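Local coordinates for protein methylmalonyl-CoA carboxyltransferase 12S subunit (Propionibacterium freudenreichii, PDB 1ON3) that transfers the carboxyl group of methylmalonyl-CoA to the biotin of the 1.3S subunit, forming propanoyl-CoA, as the hexameric core of transcarboxylase, at residues Phe136-Gly141 and Ala175-Gly180; Asp190-Thr195 and Gly232-Val237; Ala389-Ala394 and Leu416-Arg421; Met439-Ala444 and Glu465-Tyr470. All coordinates share one frame; numbering follows the deposited sequence.

Contact 1: residues Phe136-Gly141 and Ala175-Gly180; sequences FYDSGG and AGPCAG. With MCA (methylmalonyl-coenzyme A), chain T.
Asp138 swings CG away from its own nitrogen (chi1 -165°), which lays the carboxylate alongside the Pro177 ring and brings OD1 to 3.3 Å from Gly176 CA. A side chain at Gly176 would collide with that oxygen, so glycine suits the place; OD2 is salt-bridged to Arg49. Backbone bonds join the rest. Ala175 N reaches Tyr137 O at 2.9 Å, and Ser139 N reaches Pro177 O at 2.7 Å. Ser139 OG accepts from Gly141 N at 2.8 Å, an ST turn that shapes the end of the strand. Beyond it, Gly140 O takes a hydrogen bond from methylmalonyl-CoA N6 at 3.0 Å and a weak one from NP1, so one carbonyl holds both adenine and pantetheine. Any CB on Gly140 would strike the adenine. Strand 133-139 lies between strands 95-102 and 170-175, and the corner at Gly176 carries the chain into strand 177-179, while helix 241-253 packs on Phe136 and Ala175.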
loop_
_atom_site.group_PDB
_atom_site.type_symbol
_atom_site.label_atom_id
_atom_site.label_comp_id
_atom_site.label_asym_id
_atom_site.label_seq_id
_atom_site.Cartn_x
_atom_site.Cartn_y
_atom_site.Cartn_z
ATOM N N PHE E 136 31.005 -20.864 0.913
ATOM C CA PHE E 136 32.407 -21.194 1.216
ATOM C C PHE E 136 33.218 -20.802 -0.028
ATOM O O PHE E 136 33.020 -21.363 -1.118
ATOM C CB PHE E 136 32.614 -22.696 1.465
ATOM C CG PHE E 136 32.076 -23.196 2.788
ATOM C CD1 PHE E 136 30.780 -23.688 2.884
ATOM C CD2 PHE E 136 32.895 -23.244 3.914
ATOM C CE1 PHE E 136 30.309 -24.234 4.089
ATOM C CE2 PHE E 136 32.440 -23.783 5.115
ATOM C CZ PHE E 136 31.140 -24.284 5.203
ATOM N N TYR E 137 34.100 -19.820 0.139
ATOM C CA TYR E 137 34.957 -19.312 -0.931
ATOM C C TYR E 137 36.336 -19.990 -0.872
ATOM O O TYR E 137 36.930 -20.103 0.192
ATOM C CB TYR E 137 35.145 -17.803 -0.758
ATOM C CG TYR E 137 33.886 -16.994 -0.928
ATOM C CD1 TYR E 137 33.610 -16.353 -2.128
ATOM C CD2 TYR E 137 32.997 -16.817 0.136
ATOM C CE1 TYR E 137 32.484 -15.539 -2.276
ATOM C CE2 TYR E 137 31.862 -16.009 0.006
ATOM C CZ TYR E 137 31.612 -15.371 -1.198
ATOM O OH TYR E 137 30.507 -14.563 -1.335
ATOM N N ASP E 138 36.854 -20.404 -2.023
ATOM C CA ASP E 138 38.139 -21.088 -2.100
ATOM C C ASP E 138 38.433 -20.966 -3.592
ATOM O O ASP E 138 38.162 -21.895 -4.350
ATOM C CB ASP E 138 37.934 -22.565 -1.713
ATOM C CG ASP E 138 39.241 -23.281 -1.405
ATOM O OD1 ASP E 138 40.297 -22.732 -1.760
ATOM O OD2 ASP E 138 39.201 -24.392 -0.824
ATOM N N SER E 139 38.995 -19.832 -4.012
ATOM C CA SER E 139 39.179 -19.597 -5.442
ATOM C C SER E 139 40.310 -18.676 -5.893
ATOM O O SER E 139 40.711 -17.762 -5.185
ATOM C CB SER E 139 37.850 -19.041 -5.990
ATOM O OG SER E 139 37.983 -18.437 -7.266
ATOM N N GLY E 140 40.774 -18.903 -7.119
ATOM C CA GLY E 140 41.818 -18.071 -7.698
ATOM C C GLY E 140 41.235 -16.858 -8.415
ATOM O O GLY E 140 41.952 -16.141 -9.117
ATOM N N GLY E 141 39.933 -16.626 -8.242
ATOM C CA GLY E 141 39.286 -15.486 -8.882
ATOM C C GLY E 141 38.546 -15.805 -10.181
ATOM O O GLY E 141 38.239 -16.959 -10.462
ATOM N N ALA E 175 37.849 -20.010 2.972
ATOM C CA ALA E 175 38.597 -21.169 3.442
ATOM C C ALA E 175 39.738 -21.589 2.521
ATOM O O ALA E 175 40.184 -22.739 2.553
ATOM C CB ALA E 175 37.633 -22.337 3.644
ATOM N N GLY E 176 40.189 -20.643 1.715
ATOM C CA GLY E 176 41.282 -20.873 0.792
ATOM C C GLY E 176 41.589 -19.529 0.174
ATOM O O GLY E 176 41.302 -18.486 0.785
ATOM N N PRO E 177 42.177 -19.498 -1.033
ATOM C CA PRO E 177 42.471 -18.204 -1.644
ATOM C C PRO E 177 41.179 -17.515 -2.069
ATOM O O PRO E 177 40.138 -18.155 -2.235
ATOM C CB PRO E 177 43.306 -18.574 -2.874
ATOM C CG PRO E 177 43.938 -19.859 -2.494
ATOM C CD PRO E 177 42.830 -20.586 -1.776
ATOM N N CYS E 178 41.281 -16.207 -2.241
ATOM C CA CYS E 178 40.201 -15.343 -2.707
ATOM C C CYS E 178 41.011 -14.225 -3.339
ATOM O O CYS E 178 41.150 -13.126 -2.790
ATOM C CB CYS E 178 39.357 -14.812 -1.546
ATOM S SG CYS E 178 37.812 -14.021 -2.129
ATOM N N ALA E 179 41.566 -14.534 -4.506
ATOM C CA ALA E 179 42.436 -13.607 -5.222
ATOM C C ALA E 179 41.762 -12.627 -6.163
ATOM O O ALA E 179 41.205 -13.022 -7.197
ATOM C CB ALA E 179 43.493 -14.402 -5.985
ATOM N N GLY E 180 41.831 -11.347 -5.810
ATOM C CA GLY E 180 41.258 -10.319 -6.650
ATOM C C GLY E 180 39.866 -9.813 -6.314
ATOM O O GLY E 180 39.388 -9.927 -5.184
HETATM C C8 MCA T . 44.151 -20.305 -10.345
HETATM N N9 MCA T . 44.049 -21.132 -11.467
HETATM C C4 MCA T . 43.327 -20.383 -12.382
HETATM C C5 MCA T . 43.049 -19.158 -11.732
HETATM N N7 MCA T . 43.578 -19.133 -10.455
HETATM N N3 MCA T . 42.939 -20.736 -13.675
HETATM C C2 MCA T . 42.226 -19.736 -14.300
HETATM N N1 MCA T . 41.896 -18.510 -13.768
HETATM C C6 MCA T . 42.292 -18.183 -12.474
HETATM N N6 MCA T . 41.945 -16.983 -11.997
HETATM C "C1'" MCA T . 44.502 -22.391 -11.717
HETATM C "C2'" MCA T . 46.031 -22.363 -11.819
HETATM O "O2'" MCA T . 46.448 -22.033 -13.115
HETATM C "C3'" MCA T . 46.388 -23.746 -11.334
HETATM O "O3'" MCA T . 46.373 -24.647 -12.428
HETATM C "C4'" MCA T . 45.332 -24.108 -10.273
HETATM O "O4'" MCA T . 44.186 -23.236 -10.609
HETATM C "C5'" MCA T . 45.662 -23.791 -8.760
HETATM O "O5'" MCA T . 46.748 -23.267 -8.728
HETATM P P1 MCA T . 48.046 -23.146 -8.250
HETATM O O11 MCA T . 48.789 -22.167 -8.851
HETATM O O12 MCA T . 48.340 -24.422 -8.514
HETATM O O6 MCA T . 48.151 -22.709 -6.675
HETATM P P2 MCA T . 48.321 -22.219 -5.448
HETATM O O21 MCA T . 49.679 -22.328 -5.700
HETATM O O22 MCA T . 47.608 -22.742 -4.352
HETATM O O7 MCA T . 47.976 -20.664 -5.624
HETATM C CPB MCA T . 46.916 -20.238 -5.996
HETATM C CPA MCA T . 46.536 -18.788 -6.238
HETATM C CP7 MCA T . 47.156 -18.715 -7.652
HETATM C CP9 MCA T . 47.025 -17.834 -5.122
HETATM C CP8 MCA T . 44.989 -18.714 -6.271
HETATM O OP3 MCA T . 46.679 -19.531 -8.458
HETATM C CP6 MCA T . 47.100 -17.526 -8.426
HETATM O OP2 MCA T . 47.560 -16.449 -7.899
HETATM N NP2 MCA T . 46.491 -17.549 -9.773
HETATM C CP5 MCA T . 45.871 -16.322 -10.148
HETATM C CP4 MCA T . 45.191 -15.164 -9.658
HETATM C CP3 MCA T . 44.527 -14.150 -10.460
HETATM O OP1 MCA T . 45.446 -13.730 -11.367
HETATM N NP1 MCA T . 43.205 -13.515 -10.503
HETATM C CP2 MCA T . 43.118 -12.551 -11.565
HETATM C CP1 MCA T . 41.716 -12.116 -11.622
HETATM P P3 MCA T . 46.763 -26.201 -12.809
HETATM O O31 MCA T . 48.204 -25.838 -12.615
HETATM O O32 MCA T . 46.415 -26.416 -14.253
HETATM O O33 MCA T . 46.366 -27.321 -11.880
HETATM S S MCA T . 41.359 -11.073 -12.686
HETATM C CS1 MCA T . 39.898 -11.263 -11.973
HETATM O OS1 MCA T . 39.450 -11.973 -11.029
HETATM C CS2 MCA T . 39.394 -9.997 -11.637
HETATM C CS3 MCA T . 38.231 -9.652 -12.169
HETATM C CS4 MCA T . 39.785 -8.833 -10.679
HETATM O OS4 MCA T . 39.435 -7.670 -10.890
HETATM O OS5 MCA T . 40.466 -9.164 -9.718
#

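Contact 2: residues Asp190-Thr195 and Gly232-Val237; sequences DFIIMT and GNIHFV
Ile192 and Ile234 cross at about a right angle, methyl against methyl, with CG2 of Ile192 only 3.5 Å from CG2 of Ile234, tighter than usual carbon contact. Ile234 puts CG1 between its backbone N and carbonyl carbon (chi1 66°), and CD1 then reaches over to CB of Met194. The other branch of Ile192 ends in CD1, lodged against Asn233 O. Two branched side chains with short methyl arms suit such close interlocking. The imidazole of His235 is covered on one face by the CA of Phe191 in a CH-pi contact, 3.9 Å from the ring centroid, and meets the edge of the Phe191 ring in a T-shaped pair with planes at 74°. His235 ND1 accepts from Ile192 N at 2.9 Å, and NE2 is hydrogen-bonded to Glu352. A leucine in place of His235 would probably leave Ile192 N and Glu352 without their mate. Ile192 O is gripped twice, by His235 N at 2.9 Å and Phe236 N at 3.2 Å, before Met194 N to Phe236 O continues the parallel pairing. This pairing closes a largely helical beta-alpha-beta crossover at the edge of the N-terminal crotonase-like sheet. On the face bearing Ile193 and Phe236, CG1 of Ile193 touches CD1 of Phe236 obliquely, 3.9 Å away, under helix 241-253. Strand 191-195 stands between strands 170-175 and 236-238, with helix 224-231 packing against Met194 and Ile234.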
loop_
_atom_site.group_PDB
_atom_site.type_symbol
_atom_site.label_atom_id
_atom_site.label_comp_id
_atom_site.label_asym_id
_atom_site.label_seq_id
_atom_site.Cartn_x
_atom_site.Cartn_y
_atom_site.Cartn_z
ATOM N N ASP E 190 27.003 -10.235 4.800
ATOM C CA ASP E 190 26.978 -9.574 6.109
ATOM C C ASP E 190 28.148 -9.874 7.029
ATOM O O ASP E 190 28.638 -8.975 7.718
ATOM C CB ASP E 190 25.680 -9.900 6.826
ATOM C CG ASP E 190 24.475 -9.477 6.029
ATOM O OD1 ASP E 190 23.643 -10.347 5.722
ATOM O OD2 ASP E 190 24.375 -8.275 5.699
ATOM N N PHE E 191 28.573 -11.136 7.061
ATOM C CA PHE E 191 29.680 -11.554 7.905
ATOM C C PHE E 191 30.694 -12.396 7.174
ATOM O O PHE E 191 30.326 -13.304 6.430
ATOM C CB PHE E 191 29.185 -12.372 9.095
ATOM C CG PHE E 191 28.255 -11.621 9.990
ATOM C CD1 PHE E 191 26.879 -11.701 9.811
ATOM C CD2 PHE E 191 28.757 -10.790 10.972
ATOM C CE1 PHE E 191 26.006 -10.947 10.613
ATOM C CE2 PHE E 191 27.903 -10.036 11.770
ATOM C CZ PHE E 191 26.525 -10.117 11.589
ATOM N N ILE E 192 31.972 -12.093 7.389
ATOM C CA ILE E 192 33.037 -12.886 6.785
ATOM C C ILE E 192 33.784 -13.671 7.860
ATOM O O ILE E 192 34.299 -13.074 8.808
ATOM C CB ILE E 192 34.084 -12.019 6.055
ATOM C CG1 ILE E 192 33.433 -11.272 4.887
ATOM C CG2 ILE E 192 35.221 -12.920 5.548
ATOM C CD1 ILE E 192 34.383 -10.271 4.206
ATOM N N ILE E 193 33.815 -15.001 7.718
ATOM C CA ILE E 193 34.548 -15.884 8.627
ATOM C C ILE E 193 35.715 -16.340 7.768
ATOM O O ILE E 193 35.502 -16.881 6.690
ATOM C CB ILE E 193 33.746 -17.141 9.021
ATOM C CG1 ILE E 193 32.498 -16.740 9.810
ATOM C CG2 ILE E 193 34.603 -18.056 9.885
ATOM C CD1 ILE E 193 31.445 -17.843 9.834
ATOM N N MET E 194 36.933 -16.118 8.246
ATOM C CA MET E 194 38.133 -16.462 7.496
ATOM C C MET E 194 39.021 -17.425 8.279
ATOM O O MET E 194 39.345 -17.158 9.436
ATOM C CB MET E 194 38.888 -15.164 7.203
ATOM C CG MET E 194 39.817 -15.203 6.044
ATOM S SD MET E 194 40.409 -13.550 5.610
ATOM C CE MET E 194 41.868 -14.071 4.685
ATOM N N THR E 195 39.428 -18.539 7.661
ATOM C CA THR E 195 40.290 -19.498 8.355
ATOM C C THR E 195 41.747 -19.062 8.243
ATOM O O THR E 195 42.084 -18.193 7.429
ATOM C CB THR E 195 40.195 -20.908 7.759
ATOM O OG1 THR E 195 40.855 -20.921 6.487
ATOM C CG2 THR E 195 38.741 -21.330 7.597
ATOM N N GLY E 232 40.192 -4.321 8.815
ATOM C CA GLY E 232 38.820 -4.207 9.280
ATOM C C GLY E 232 37.795 -4.856 8.353
ATOM O O GLY E 232 36.594 -4.559 8.430
ATOM N N ASN E 233 38.264 -5.765 7.497
ATOM C CA ASN E 233 37.412 -6.436 6.499
ATOM C C ASN E 233 36.617 -7.659 6.953
ATOM O O ASN E 233 35.661 -8.039 6.275
ATOM C CB ASN E 233 38.241 -6.938 5.315
ATOM C CG ASN E 233 38.842 -5.830 4.468
ATOM O OD1 ASN E 233 39.973 -5.965 3.977
ATOM N ND2 ASN E 233 38.101 -4.759 4.263
ATOM N N ILE E 234 37.014 -8.303 8.048
ATOM C CA ILE E 234 36.325 -9.532 8.440
ATOM C C ILE E 234 35.779 -9.555 9.845
ATOM O O ILE E 234 36.151 -8.741 10.690
ATOM C CB ILE E 234 37.223 -10.773 8.235
ATOM C CG1 ILE E 234 38.423 -10.718 9.194
ATOM C CG2 ILE E 234 37.695 -10.823 6.773
ATOM C CD1 ILE E 234 39.266 -11.988 9.201
ATOM N N HIS E 235 34.925 -10.535 10.110
ATOM C CA HIS E 235 34.255 -10.591 11.399
ATOM C C HIS E 235 34.656 -11.663 12.375
ATOM O O HIS E 235 34.468 -11.489 13.582
ATOM C CB HIS E 235 32.747 -10.643 11.155
ATOM C CG HIS E 235 32.266 -9.567 10.234
ATOM N ND1 HIS E 235 32.455 -9.621 8.869
ATOM C CD2 HIS E 235 31.677 -8.372 10.485
ATOM C CE1 HIS E 235 32.006 -8.506 8.320
ATOM N NE2 HIS E 235 31.531 -7.730 9.281
ATOM N N PHE E 236 35.197 -12.766 11.863
ATOM C CA PHE E 236 35.632 -13.864 12.703
ATOM C C PHE E 236 36.864 -14.530 12.132
ATOM O O PHE E 236 36.965 -14.715 10.910
ATOM C CB PHE E 236 34.534 -14.945 12.829
ATOM C CG PHE E 236 33.221 -14.423 13.349
ATOM C CD1 PHE E 236 32.252 -13.957 12.478
ATOM C CD2 PHE E 236 32.984 -14.347 14.718
ATOM C CE1 PHE E 236 31.052 -13.412 12.959
ATOM C CE2 PHE E 236 31.799 -13.806 15.207
ATOM C CZ PHE E 236 30.834 -13.338 14.327
ATOM N N VAL E 237 37.803 -14.874 13.009
ATOM C CA VAL E 237 38.987 -15.604 12.586
ATOM C C VAL E 237 38.767 -17.006 13.106
ATOM O O VAL E 237 38.410 -17.182 14.266
ATOM C CB VAL E 237 40.298 -15.050 13.185
ATOM C CG1 VAL E 237 41.451 -15.999 12.880
ATOM C CG2 VAL E 237 40.605 -13.702 12.585
#

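Contact 3: residues Ala389-Ala394 and Leu416-Arg421; sequences AKMLYA and LAMCNR
Helix 384-397 meets the end of helix 412-416 and the turn that follows it in a small, buried contact carried by apolar side chains, one of them also against a backbone carbonyl, in the C-terminal half, a crotonase-like fold. The first helix belongs to the beta-alpha-beta crossover from strand 364-370 to strand 402-407, and the second segment lies on the way from strand 402-407 to strand 427-430, its parallel neighbour in the sheet. The contact thus packs successive strand connections together. No hydrogen bond spans it, and Ala417 is the centre: its small side chain lets the helix come near, so that Met391 CB lies 4.1 Å from Ala417 CB while Leu392 CD2 settles 3.6 Å from Ala417 CA. The same methyl of Leu392 touches Leu416 CB, and a leucine suits the spot because one branch can lean on two residues at once. Cys419 N is bonded to Leu416 O, and Met418 turns its side chain into the sheet, against Val331 and Val368. Leu392 and Leu416 also pack on Tyr184 and Gly155 of a second subunit, placing this joint at the subunit boundary. Met391 is extended at its second torsion but bends at the third (chi3 71°), and that bend brings CE to 3.3 Å from Ala417 O and 3.8 Å from the sulfur SD of Met418.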
loop_
_atom_site.group_PDB
_atom_site.type_symbol
_atom_site.label_atom_id
_atom_site.label_comp_id
_atom_site.label_asym_id
_atom_site.label_seq_id
_atom_site.Cartn_x
_atom_site.Cartn_y
_atom_site.Cartn_z
ATOM N N ALA E 389 30.212 10.005 12.229
ATOM C CA ALA E 389 28.835 10.300 11.834
ATOM C C ALA E 389 28.048 9.019 11.510
ATOM O O ALA E 389 26.815 9.007 11.576
ATOM C CB ALA E 389 28.825 11.228 10.625
ATOM N N LYS E 390 28.759 7.952 11.152
ATOM C CA LYS E 390 28.112 6.686 10.833
ATOM C C LYS E 390 27.375 6.116 12.037
ATOM O O LYS E 390 26.337 5.495 11.884
ATOM C CB LYS E 390 29.135 5.668 10.348
ATOM C CG LYS E 390 29.784 6.050 9.028
ATOM C CD LYS E 390 30.836 5.039 8.596
ATOM C CE LYS E 390 31.548 5.541 7.324
ATOM N NZ LYS E 390 32.603 4.587 6.851
ATOM N N MET E 391 27.920 6.302 13.235
ATOM C CA MET E 391 27.242 5.791 14.431
ATOM C C MET E 391 25.955 6.575 14.680
ATOM O O MET E 391 24.907 5.995 14.971
ATOM C CB MET E 391 28.159 5.898 15.653
ATOM C CG MET E 391 29.308 4.910 15.622
ATOM S SD MET E 391 30.380 5.037 17.060
ATOM C CE MET E 391 29.330 4.361 18.362
ATOM N N LEU E 392 26.037 7.903 14.584
ATOM C CA LEU E 392 24.857 8.734 14.771
ATOM C C LEU E 392 23.830 8.368 13.707
ATOM O O LEU E 392 22.633 8.287 13.980
ATOM C CB LEU E 392 25.226 10.209 14.638
ATOM C CG LEU E 392 26.271 10.653 15.659
ATOM C CD1 LEU E 392 26.855 12.009 15.249
ATOM C CD2 LEU E 392 25.623 10.693 17.040
ATOM N N TYR E 393 24.302 8.149 12.484
ATOM C CA TYR E 393 23.392 7.803 11.409
ATOM C C TYR E 393 22.711 6.460 11.665
ATOM O O TYR E 393 21.476 6.372 11.635
ATOM C CB TYR E 393 24.125 7.739 10.072
ATOM C CG TYR E 393 23.172 7.569 8.917
ATOM C CD1 TYR E 393 22.756 8.658 8.166
ATOM C CD2 TYR E 393 22.632 6.316 8.620
ATOM C CE1 TYR E 393 21.819 8.516 7.138
ATOM C CE2 TYR E 393 21.694 6.163 7.608
ATOM C CZ TYR E 393 21.293 7.264 6.871
ATOM O OH TYR E 393 20.356 7.099 5.876
ATOM N N ALA E 394 23.516 5.422 11.892
ATOM C CA ALA E 394 22.987 4.080 12.111
ATOM C C ALA E 394 21.979 4.018 13.251
ATOM O O ALA E 394 20.898 3.454 13.098
ATOM C CB ALA E 394 24.126 3.086 12.361
ATOM N N LEU E 416 26.382 10.731 22.616
ATOM C CA LEU E 416 25.267 10.724 21.679
ATOM C C LEU E 416 25.441 9.598 20.670
ATOM O O LEU E 416 24.468 8.982 20.244
ATOM C CB LEU E 416 25.174 12.066 20.945
ATOM C CG LEU E 416 24.935 13.262 21.882
ATOM C CD1 LEU E 416 24.842 14.541 21.052
ATOM C CD2 LEU E 416 23.643 13.032 22.689
ATOM N N ALA E 417 26.689 9.341 20.297
ATOM C CA ALA E 417 27.014 8.293 19.329
ATOM C C ALA E 417 26.707 6.903 19.875
ATOM O O ALA E 417 26.588 5.948 19.107
ATOM C CB ALA E 417 28.473 8.385 18.940
ATOM N N MET E 418 26.593 6.794 21.199
ATOM C CA MET E 418 26.280 5.522 21.833
ATOM C C MET E 418 24.782 5.384 22.102
ATOM O O MET E 418 24.358 4.648 22.997
ATOM C CB MET E 418 27.065 5.350 23.130
ATOM C CG MET E 418 28.566 5.160 22.933
ATOM S SD MET E 418 28.970 3.634 22.052
ATOM C CE MET E 418 28.517 2.406 23.285
ATOM N N CYS E 419 24.000 6.125 21.322
ATOM C CA CYS E 419 22.544 6.089 21.364
ATOM C C CYS E 419 21.853 6.507 22.662
ATOM O O CYS E 419 21.467 5.656 23.464
ATOM C CB CYS E 419 22.060 4.687 20.976
ATOM S SG CYS E 419 20.338 4.625 20.459
ATOM N N ASN E 420 21.676 7.814 22.859
ATOM C CA ASN E 420 20.984 8.295 24.053
ATOM C C ASN E 420 19.507 8.449 23.672
ATOM O O ASN E 420 19.106 8.055 22.571
ATOM C CB ASN E 420 21.592 9.629 24.516
ATOM C CG ASN E 420 21.052 10.816 23.751
ATOM O OD1 ASN E 420 20.846 10.749 22.538
ATOM N ND2 ASN E 420 20.828 11.923 24.462
ATOM N N ARG E 421 18.688 9.016 24.560
ATOM C CA ARG E 421 17.263 9.180 24.269
ATOM C C ARG E 421 16.995 9.959 22.988
ATOM O O ARG E 421 16.061 9.661 22.240
ATOM C CB ARG E 421 16.576 9.909 25.425
ATOM C CG ARG E 421 15.139 10.273 25.143
ATOM C CD ARG E 421 14.212 9.284 25.794
ATOM N NE ARG E 421 14.396 9.303 27.240
ATOM C CZ ARG E 421 14.062 8.297 28.039
ATOM N NH1 ARG E 421 13.527 7.192 27.525
ATOM N NH2 ARG E 421 14.278 8.390 29.348
#

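Contact 4: residues Met439-Ala444 and Glu465-Tyr470; sequences MGAEGA and EKIEEY
Tyr470, whose ring lies against Ala444, sends its OH to a hydrogen bond with Ile144 O of a second subunit, while its backbone N bonds to Lys466 O at 2.8 Å inside helix 459-474. The contact is helix-to-helix packing: this helix lies against the first turn of helix 441-448, which Gly440 opens at the N-cap position. With CG anti to the backbone N (chi1 -166°), the phenol reaches across, and Ala444 CB sits over one face, 3.6 Å from the ring centroid and 21° off the normal, a CH-pi contact. Alanine suits the place of Ala441 because CB, aimed at the partner helix, is already 3.9 Å from Tyr470 CD2 and 3.7 Å from Ile467 O. A serine in place of Tyr470 would probably uncover Ala444 CB and leave Ile144 O of the second subunit without this donor. Neighbouring Met439 lines a methylmalonyl-CoA pocket. One turn back, Ile467 runs beside Glu442, its branches split: CG2 is 4.0 Å from Ala441 CB, and CD1 is 4.0 Å from Glu442 CG.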
loop_
_atom_site.group_PDB
_atom_site.type_symbol
_atom_site.label_atom_id
_atom_site.label_comp_id
_atom_site.label_asym_id
_atom_site.label_seq_id
_atom_site.Cartn_x
_atom_site.Cartn_y
_atom_site.Cartn_z
ATOM N N MET E 439 30.876 17.985 28.666
ATOM C CA MET E 439 32.329 17.888 28.752
ATOM C C MET E 439 32.702 17.821 30.234
ATOM O O MET E 439 31.859 18.080 31.105
ATOM C CB MET E 439 33.009 19.085 28.065
ATOM C CG MET E 439 33.025 20.382 28.856
ATOM S SD MET E 439 33.474 21.776 27.787
ATOM C CE MET E 439 35.230 21.559 27.574
ATOM N N GLY E 440 33.947 17.453 30.520
ATOM C CA GLY E 440 34.391 17.352 31.907
ATOM C C GLY E 440 34.232 18.644 32.693
ATOM O O GLY E 440 34.475 19.723 32.165
ATOM N N ALA E 441 33.828 18.542 33.956
ATOM C CA ALA E 441 33.634 19.731 34.787
ATOM C C ALA E 441 34.850 20.649 34.771
ATOM O O ALA E 441 34.709 21.870 34.702
ATOM C CB ALA E 441 33.304 19.329 36.226
ATOM N N GLU E 442 36.045 20.071 34.823
ATOM C CA GLU E 442 37.259 20.879 34.818
ATOM C C GLU E 442 37.432 21.658 33.524
ATOM O O GLU E 442 37.706 22.856 33.549
ATOM C CB GLU E 442 38.496 20.008 35.035
ATOM C CG GLU E 442 39.789 20.799 34.973
ATOM C CD GLU E 442 41.013 19.943 35.217
ATOM O OE1 GLU E 442 42.137 20.488 35.164
ATOM O OE2 GLU E 442 40.853 18.728 35.460
ATOM N N GLY E 443 37.286 20.967 32.398
ATOM C CA GLY E 443 37.431 21.612 31.103
ATOM C C GLY E 443 36.423 22.726 30.909
ATOM O O GLY E 443 36.746 23.786 30.361
ATOM N N ALA E 444 35.194 22.486 31.354
ATOM C CA ALA E 444 34.145 23.486 31.239
ATOM C C ALA E 444 34.548 24.718 32.044
ATOM O O ALA E 444 34.664 25.818 31.501
ATOM C CB ALA E 444 32.827 22.927 31.762
ATOM N N GLU E 465 36.059 25.404 43.551
ATOM C CA GLU E 465 34.684 25.731 43.915
ATOM C C GLU E 465 33.744 25.629 42.702
ATOM O O GLU E 465 32.675 25.015 42.773
ATOM C CB GLU E 465 34.618 27.152 44.490
ATOM C CG GLU E 465 33.228 27.784 44.444
ATOM C CD GLU E 465 32.202 27.008 45.255
ATOM O OE1 GLU E 465 30.993 27.327 45.162
ATOM O OE2 GLU E 465 32.610 26.082 45.993
ATOM N N LYS E 466 34.153 26.243 41.599
ATOM C CA LYS E 466 33.361 26.241 40.369
ATOM C C LYS E 466 33.283 24.870 39.715
ATOM O O LYS E 466 32.233 24.481 39.192
ATOM C CB LYS E 466 33.931 27.262 39.383
ATOM C CG LYS E 466 33.710 28.694 39.838
ATOM C CD LYS E 466 32.221 28.940 40.041
ATOM C CE LYS E 466 31.931 30.336 40.561
ATOM N NZ LYS E 466 30.461 30.593 40.651
ATOM N N ILE E 467 34.391 24.141 39.740
ATOM C CA ILE E 467 34.418 22.808 39.168
ATOM C C ILE E 467 33.425 21.943 39.941
ATOM O O ILE E 467 32.645 21.191 39.354
ATOM C CB ILE E 467 35.832 22.211 39.253
ATOM C CG1 ILE E 467 36.724 22.894 38.211
ATOM C CG2 ILE E 467 35.778 20.690 39.073
ATOM C CD1 ILE E 467 38.170 22.489 38.268
ATOM N N GLU E 468 33.454 22.076 41.261
ATOM C CA GLU E 468 32.561 21.337 42.147
ATOM C C GLU E 468 31.115 21.698 41.805
ATOM O O GLU E 468 30.260 20.821 41.684
ATOM C CB GLU E 468 32.881 21.705 43.601
ATOM C CG GLU E 468 32.099 20.956 44.671
ATOM C CD GLU E 468 32.278 19.446 44.607
ATOM O OE1 GLU E 468 33.337 18.976 44.131
ATOM O OE2 GLU E 468 31.358 18.727 45.053
ATOM N N GLU E 469 30.866 22.997 41.646
ATOM C CA GLU E 469 29.551 23.528 41.302
ATOM C C GLU E 469 29.023 22.951 39.994
ATOM O O GLU E 469 27.877 22.505 39.923
ATOM C CB GLU E 469 29.610 25.048 41.155
ATOM C CG GLU E 469 29.678 25.824 42.458
ATOM C CD GLU E 469 29.633 27.327 42.230
ATOM O OE1 GLU E 469 28.755 27.788 41.467
ATOM O OE2 GLU E 469 30.468 28.046 42.813
ATOM N N TYR E 470 29.864 22.981 38.967
ATOM C CA TYR E 470 29.505 22.476 37.643
ATOM C C TYR E 470 29.226 20.974 37.706
ATOM O O TYR E 470 28.210 20.498 37.206
ATOM C CB TYR E 470 30.641 22.752 36.657
ATOM C CG TYR E 470 30.257 22.578 35.195
ATOM C CD1 TYR E 470 29.618 23.607 34.488
ATOM C CD2 TYR E 470 30.527 21.382 34.520
ATOM C CE1 TYR E 470 29.258 23.452 33.139
ATOM C CE2 TYR E 470 30.170 21.211 33.175
ATOM C CZ TYR E 470 29.536 22.249 32.491
ATOM O OH TYR E 470 29.183 22.079 31.167
#

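How the contacts relate
From the N terminus, the four contacts close four loops in series, and none nests in or crosses another. Contact 1 closes the loop through helix 147-164 and strand 170-175; contact 2 follows after the short helix 184-188, closing the helical excursion between strands 191-195 and 236-238. These two share one sheet and touch, Ala175 CA lying 3.8 Å from Thr195 OG1. Contacts 3 and 4 belong to the C-terminal half: contact 3 ties strand connections together, and contact 4 joins two outlying helices; the centres of contacts 3 and 4 lie about 26 Å apart. Contacts 2, 3 and 4 all touch the second subunit, and the coenzyme at contact 1 also bonds to Gly413 of that subunit.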